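Local coordinates for protein carbon monoxide oxidation system transcription regulator CooA-1 (Carboxydothermus hydrogenoformans, PDB 2FMY) that senses carbon monoxide through a bound haem and, as a CRP-type transcription factor, probably activates genes for carbon monoxide oxidation when the gas binds, at residues 46-51 / 97-102; 74-79 / 113-118. All coordinates share one frame; numbering follows the deposited sequence.

In the fold
Both contacts lie around the haem, and their centres are about 12 Å apart. Contact 1 and segment 74-79 of contact 2 belong to the cyclic nucleotide-binding domain family. Along the chain their segments alternate: 46-51, 74-79, 97-102, 113-118. Strands 47-53 and 77-79 are neighbours in one antiparallel sheet, and strand 92-98 flanks 47-53 on its other side. Contact 1 joins 47-53 to 92-98 and the start of helix 99-108. Contact 2 ties strand 77-79 and the turn before it to the long helix 111-135, which follows helix 99-108. The same haem touches both contacts. A change at the haem could therefore be felt by sheet and long helix together.

Contact 1 (46-51 / 97-102); sequences NLVFLV and TDIRNF. With HEM (protoporphyrin IX containing Fe), chain E.
Val48 lays its CG1 methyl over one face of the Phe102 ring, 3.5 Å from the ring centroid and almost on the ring normal, a CH-pi contact. With CG1 anti to the backbone N (chi1 173°), that methyl is set over the ring centre, and CG2 reaches the CD2 side of the same ring. Haem vinyl carbon CAB lies in plane at the ring edge. Ile99 extends its CD1 between two partners, 3.6 Å from Asn46 OD1 and also 3.6 Å from haem C2B. The polar end of Asn46 is held by His81. These side chains sit where an antiparallel strand pair of the cyclic nucleotide-binding fold runs into a helix. Val48 and Thr97 form a hydrogen-bonded pair, with nearly straight bonds in both directions. Ile99 N then donates to Asn46 O at 3.0 Å. Asp98 is the N-cap: its OD1 takes Arg100 N with the anti lone pair, at 3.1 Å. The guanidinium of Arg100 grips both carboxylate oxygens side-on, from above their plane, and Arg45 adds a salt bridge to OD2. Replacing Asp98 by alanine removes the carboxylate, and Arg100 N would probably lose its cap and both arginines their charge partner. A water links Asp98 OD2 to Asn46 N.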
# COMPACT_ATOMS: atom_id res chain seq x y z
N ASN A 46 -6.73 15.21 13.36
CA ASN A 46 -5.95 14.01 13.16
C ASN A 46 -6.31 12.97 14.23
O ASN A 46 -5.83 13.03 15.38
CB ASN A 46 -4.46 14.32 13.14
CG ASN A 46 -3.63 13.17 12.58
OD1 ASN A 46 -4.08 12.02 12.58
ND2 ASN A 46 -2.43 13.47 12.11
N LEU A 47 -7.15 12.01 13.84
CA LEU A 47 -7.74 11.07 14.77
C LEU A 47 -7.40 9.63 14.42
O LEU A 47 -7.14 9.30 13.26
CB LEU A 47 -9.28 11.23 14.81
CG LEU A 47 -9.86 12.62 15.08
CD1 LEU A 47 -11.36 12.66 14.80
CD2 LEU A 47 -9.55 13.11 16.50
N VAL A 48 -7.39 8.79 15.45
CA VAL A 48 -7.37 7.36 15.27
C VAL A 48 -8.69 6.83 15.78
O VAL A 48 -9.20 7.27 16.81
CB VAL A 48 -6.14 6.69 15.95
CG1 VAL A 48 -6.24 5.15 15.89
CG2 VAL A 48 -4.85 7.17 15.29
N PHE A 49 -9.29 5.91 15.02
CA PHE A 49 -10.58 5.36 15.40
C PHE A 49 -10.64 3.84 15.29
O PHE A 49 -9.85 3.21 14.60
CB PHE A 49 -11.72 6.03 14.61
CG PHE A 49 -11.79 5.66 13.13
CD1 PHE A 49 -12.53 4.55 12.71
CD2 PHE A 49 -11.17 6.45 12.17
CE1 PHE A 49 -12.62 4.23 11.35
CE2 PHE A 49 -11.26 6.14 10.81
CZ PHE A 49 -11.98 5.03 10.40
N LEU A 50 -11.59 3.28 16.03
CA LEU A 50 -11.85 1.85 16.08
C LEU A 50 -13.32 1.68 15.73
O LEU A 50 -14.16 2.42 16.27
CB LEU A 50 -11.56 1.34 17.50
CG LEU A 50 -11.84 -0.09 17.97
CD1 LEU A 50 -11.06 -1.10 17.16
CD2 LEU A 50 -11.46 -0.20 19.43
N VAL A 51 -13.62 0.76 14.82
CA VAL A 51 -15.01 0.43 14.51
C VAL A 51 -15.52 -0.42 15.66
O VAL A 51 -14.98 -1.49 15.93
CB VAL A 51 -15.16 -0.36 13.18
CG1 VAL A 51 -16.63 -0.74 12.94
CG2 VAL A 51 -14.59 0.43 12.00
N THR A 97 -10.06 8.74 19.13
CA THR A 97 -9.21 9.52 20.01
C THR A 97 -8.26 10.34 19.16
O THR A 97 -7.98 9.98 18.01
CB THR A 97 -8.41 8.60 20.99
OG1 THR A 97 -7.86 9.38 22.07
CG2 THR A 97 -7.29 7.86 20.27
N ASP A 98 -7.76 11.44 19.70
CA ASP A 98 -6.72 12.21 19.04
C ASP A 98 -5.48 11.34 18.87
O ASP A 98 -5.15 10.55 19.75
CB ASP A 98 -6.39 13.46 19.84
CG ASP A 98 -5.69 14.53 19.01
OD1 ASP A 98 -4.49 14.38 18.71
OD2 ASP A 98 -6.36 15.53 18.65
N ILE A 99 -4.80 11.48 17.74
CA ILE A 99 -3.56 10.76 17.46
C ILE A 99 -2.49 10.89 18.59
O ILE A 99 -1.67 9.99 18.78
CB ILE A 99 -2.96 11.20 16.08
CG1 ILE A 99 -1.86 10.24 15.61
CG2 ILE A 99 -2.46 12.67 16.12
CD1 ILE A 99 -1.20 10.65 14.30
N ARG A 100 -2.50 12.02 19.30
CA ARG A 100 -1.48 12.29 20.32
C ARG A 100 -1.67 11.40 21.55
O ARG A 100 -0.69 11.03 22.21
CB ARG A 100 -1.45 13.77 20.70
CG ARG A 100 -0.91 14.68 19.59
CD ARG A 100 -1.26 16.13 19.85
NE ARG A 100 -2.58 16.49 19.33
CZ ARG A 100 -3.15 17.70 19.45
NH1 ARG A 100 -2.53 18.67 20.10
NH2 ARG A 100 -4.35 17.92 18.94
N ASN A 101 -2.92 11.06 21.85
CA ASN A 101 -3.27 10.03 22.83
C ASN A 101 -3.00 8.60 22.32
O ASN A 101 -2.57 7.74 23.08
CB ASN A 101 -4.74 10.16 23.26
CG ASN A 101 -4.98 11.40 24.13
OD1 ASN A 101 -4.15 11.76 24.96
ND2 ASN A 101 -6.13 12.05 23.94
N PHE A 102 -3.24 8.35 21.04
CA PHE A 102 -3.02 7.02 20.47
C PHE A 102 -1.54 6.65 20.43
O PHE A 102 -1.19 5.46 20.50
CB PHE A 102 -3.63 6.89 19.07
CG PHE A 102 -3.74 5.46 18.61
CD1 PHE A 102 -4.67 4.60 19.20
CD2 PHE A 102 -2.93 4.98 17.60
CE1 PHE A 102 -4.78 3.27 18.78
CE2 PHE A 102 -3.03 3.65 17.17
CZ PHE A 102 -3.96 2.80 17.76
CHA HEM E . 0.80 8.52 7.31
CHB HEM E . 2.03 9.07 11.97
CHC HEM E . -1.50 5.95 13.22
CHD HEM E . -2.03 4.70 8.55
C1A HEM E . 1.40 9.00 8.46
C2A HEM E . 2.36 10.09 8.55
C3A HEM E . 2.71 10.25 9.84
C4A HEM E . 1.97 9.26 10.61
CMA HEM E . 3.70 11.31 10.41
CAA HEM E . 2.89 10.91 7.35
CBA HEM E . 4.17 10.19 6.92
CGA HEM E . 4.99 10.98 5.92
O1A HEM E . 5.40 12.14 6.22
O2A HEM E . 5.24 10.44 4.82
C1B HEM E . 1.21 8.24 12.72
C2B HEM E . 1.31 8.02 14.14
C3B HEM E . 0.33 7.16 14.50
C4B HEM E . -0.42 6.80 13.30
CMB HEM E . 2.37 8.69 15.04
CAB HEM E . 0.03 6.59 15.90
CBB HEM E . 0.29 7.26 17.01
C1C HEM E . -2.00 5.35 12.08
C2C HEM E . -3.09 4.40 11.98
C3C HEM E . -3.23 4.05 10.68
C4C HEM E . -2.23 4.77 9.92
CMC HEM E . -3.95 3.90 13.16
CAC HEM E . -4.26 3.08 10.06
CBC HEM E . -4.24 1.78 10.40
C1D HEM E . -1.37 5.63 7.76
C2D HEM E . -1.38 5.68 6.31
C3D HEM E . -0.48 6.87 5.93
C4D HEM E . -0.03 7.43 7.18
CMD HEM E . -2.11 4.73 5.34
CAD HEM E . -0.17 7.37 4.51
CBD HEM E . -1.35 8.26 4.16
CGD HEM E . -1.33 8.71 2.72
O1D HEM E . -2.38 9.17 2.23
O2D HEM E . -0.26 8.63 2.08
NA HEM E . 1.19 8.52 9.74
NB HEM E . 0.15 7.48 12.24
NC HEM E . -1.51 5.55 10.81
ND HEM E . -0.57 6.67 8.22
FE HEM E . -0.25 7.09 10.19
O HOH W 1 -6.04 16.59 15.69

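Contact 2 (74-79 / 113-118); sequences AGDIFC and SLNMVK. With HEM (protoporphyrin IX containing Fe), chain E.
The haem pocket of this CRP-like sensor is walled here by the edge of a beta sheet and the long helix 111-135. Strand 77-79 and the turn before it meet one side of that helix. The amide of Asn115 links the two segments with both its ends. Its OD1 accepts from Ile77 N at 2.8 Å, with the donor tilted 26° from the carbonyl plane. Its ND2 donates to Asp76 OD1 at 3.1 Å, close to the amide plane and onto the anti lone pair of the carboxylate. Asn115 CG stands anti to the backbone N (chi1 174°), which carries the amide across to the turn. Lys118, one helical turn on, reaches the same oxygen: NZ lies 2.7 Å from Asp76 OD1, on the syn side, in a salt bridge. Bends at chi3 and chi4 bring the ammonium back to the acid. The other oxygen, Asp76 OD2, accepts from Glu73 N. Gly75 has a positive phi of 99°, where a CB would press on the preceding carbonyl oxygen.

On the haem side the contact is apolar. Ile77 CG2 is 3.9 Å from Met116 CG and 3.4 Å from the haem methyl CMC. Met116 CE comes within 3.6 Å of haem CMC. Cys79 SG packs near haem C4C. On another side of the helix, Ser113 OG is hydrogen-bonded to Ser113 OG of the second subunit, so the helix also serves the dimer interface.

Three hydrogen bonds, one of them within the salt bridge, tie the turn and the first residue of the strand to the helix. Asp76 OD1 is gripped from two directions by a cation and an amide, which would probably favour the ionised carboxylate in this buried place.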
# COMPACT_ATOMS: atom_id res chain seq x y z
N ALA A 74 -15.94 -4.48 12.72
CA ALA A 74 -15.83 -4.33 14.17
C ALA A 74 -14.46 -4.80 14.65
O ALA A 74 -14.03 -5.91 14.33
CB ALA A 74 -16.94 -5.09 14.87
N GLY A 75 -13.77 -3.93 15.38
CA GLY A 75 -12.46 -4.27 15.92
C GLY A 75 -11.30 -3.73 15.11
O GLY A 75 -10.14 -3.79 15.55
N ASP A 76 -11.60 -3.17 13.94
CA ASP A 76 -10.56 -2.63 13.07
C ASP A 76 -10.22 -1.18 13.36
O ASP A 76 -11.11 -0.37 13.60
CB ASP A 76 -10.95 -2.79 11.59
CG ASP A 76 -10.82 -4.22 11.10
OD1 ASP A 76 -10.05 -5.01 11.68
OD2 ASP A 76 -11.50 -4.55 10.11
N ILE A 77 -8.93 -0.87 13.27
CA ILE A 77 -8.38 0.47 13.48
C ILE A 77 -8.13 1.16 12.14
O ILE A 77 -7.69 0.53 11.18
CB ILE A 77 -7.02 0.40 14.25
CG1 ILE A 77 -7.19 -0.11 15.69
CG2 ILE A 77 -6.31 1.74 14.26
CD1 ILE A 77 -7.86 0.87 16.66
N PHE A 78 -8.43 2.45 12.07
CA PHE A 78 -7.96 3.29 10.97
C PHE A 78 -7.75 4.71 11.48
O PHE A 78 -7.82 4.96 12.67
CB PHE A 78 -8.88 3.20 9.73
CG PHE A 78 -8.15 3.47 8.43
CD1 PHE A 78 -7.05 2.68 8.05
CD2 PHE A 78 -8.53 4.52 7.60
CE1 PHE A 78 -6.36 2.95 6.88
CE2 PHE A 78 -7.84 4.79 6.43
CZ PHE A 78 -6.76 4.00 6.07
N CYS A 79 -7.47 5.64 10.57
CA CYS A 79 -7.15 7.02 10.96
C CYS A 79 -7.71 8.03 9.96
O CYS A 79 -8.28 7.65 8.93
CB CYS A 79 -5.64 7.21 11.07
SG CYS A 79 -4.82 7.16 9.46
N SER A 113 -1.22 -2.50 17.48
CA SER A 113 -0.33 -2.57 16.32
C SER A 113 -0.52 -3.87 15.52
O SER A 113 -0.34 -3.87 14.31
CB SER A 113 1.13 -2.38 16.72
OG SER A 113 1.54 -3.44 17.55
N LEU A 114 -0.90 -4.96 16.20
CA LEU A 114 -1.18 -6.21 15.49
C LEU A 114 -2.39 -6.09 14.57
O LEU A 114 -2.40 -6.66 13.48
CB LEU A 114 -1.35 -7.41 16.45
CG LEU A 114 -0.11 -7.86 17.23
CD1 LEU A 114 -0.48 -8.94 18.24
CD2 LEU A 114 1.03 -8.32 16.30
N ASN A 115 -3.41 -5.34 15.01
CA ASN A 115 -4.60 -5.10 14.19
C ASN A 115 -4.28 -4.17 13.04
O ASN A 115 -4.81 -4.33 11.95
CB ASN A 115 -5.77 -4.52 14.99
CG ASN A 115 -6.95 -4.13 14.08
OD1 ASN A 115 -7.06 -2.99 13.63
ND2 ASN A 115 -7.78 -5.11 13.74
N MET A 116 -3.42 -3.19 13.30
CA MET A 116 -2.96 -2.26 12.29
C MET A 116 -2.23 -2.96 11.14
O MET A 116 -2.46 -2.64 9.98
CB MET A 116 -2.09 -1.18 12.93
CG MET A 116 -2.91 -0.13 13.67
SD MET A 116 -1.86 0.93 14.69
CE MET A 116 -1.03 1.90 13.44
N VAL A 117 -1.40 -3.94 11.48
CA VAL A 117 -0.68 -4.78 10.50
C VAL A 117 -1.65 -5.52 9.56
O VAL A 117 -1.47 -5.52 8.35
CB VAL A 117 0.25 -5.79 11.23
CG1 VAL A 117 0.61 -6.95 10.34
CG2 VAL A 117 1.51 -5.08 11.77
N LYS A 118 -2.68 -6.15 10.15
CA LYS A 118 -3.77 -6.81 9.41
C LYS A 118 -4.52 -5.85 8.46
O LYS A 118 -4.70 -6.16 7.27
CB LYS A 118 -4.75 -7.44 10.42
CG LYS A 118 -5.96 -8.11 9.80
CD LYS A 118 -6.95 -8.57 10.88
CE LYS A 118 -7.84 -7.43 11.37
NZ LYS A 118 -8.91 -7.06 10.38
CHA HEM E . 0.80 8.52 7.31
CHB HEM E . 2.03 9.07 11.97
CHC HEM E . -1.50 5.95 13.22
CHD HEM E . -2.03 4.70 8.55
C1A HEM E . 1.40 9.00 8.46
C2A HEM E . 2.36 10.09 8.55
C3A HEM E . 2.71 10.25 9.84
C4A HEM E . 1.97 9.26 10.61
CMA HEM E . 3.70 11.31 10.41
CAA HEM E . 2.89 10.91 7.35
CBA HEM E . 4.17 10.19 6.92
CGA HEM E . 4.99 10.98 5.92
O1A HEM E . 5.40 12.14 6.22
O2A HEM E . 5.24 10.44 4.82
C1B HEM E . 1.21 8.24 12.72
C2B HEM E . 1.31 8.02 14.14
C3B HEM E . 0.33 7.16 14.50
C4B HEM E . -0.42 6.80 13.30
CMB HEM E . 2.37 8.69 15.04
CAB HEM E . 0.03 6.59 15.90
CBB HEM E . 0.29 7.26 17.01
C1C HEM E . -2.00 5.35 12.08
C2C HEM E . -3.09 4.40 11.98
C3C HEM E . -3.23 4.05 10.68
C4C HEM E . -2.23 4.77 9.92
CMC HEM E . -3.95 3.90 13.16
CAC HEM E . -4.26 3.08 10.06
CBC HEM E . -4.24 1.78 10.40
C1D HEM E . -1.37 5.63 7.76
C2D HEM E . -1.38 5.68 6.31
C3D HEM E . -0.48 6.87 5.93
C4D HEM E . -0.03 7.43 7.18
CMD HEM E . -2.11 4.73 5.34
CAD HEM E . -0.17 7.37 4.51
CBD HEM E . -1.35 8.26 4.16
CGD HEM E . -1.33 8.71 2.72
O1D HEM E . -2.38 9.17 2.23
O2D HEM E . -0.26 8.63 2.08
NA HEM E . 1.19 8.52 9.74
NB HEM E . 0.15 7.48 12.24
NC HEM E . -1.51 5.55 10.81
ND HEM E . -0.57 6.67 8.22
FE HEM E . -0.25 7.09 10.19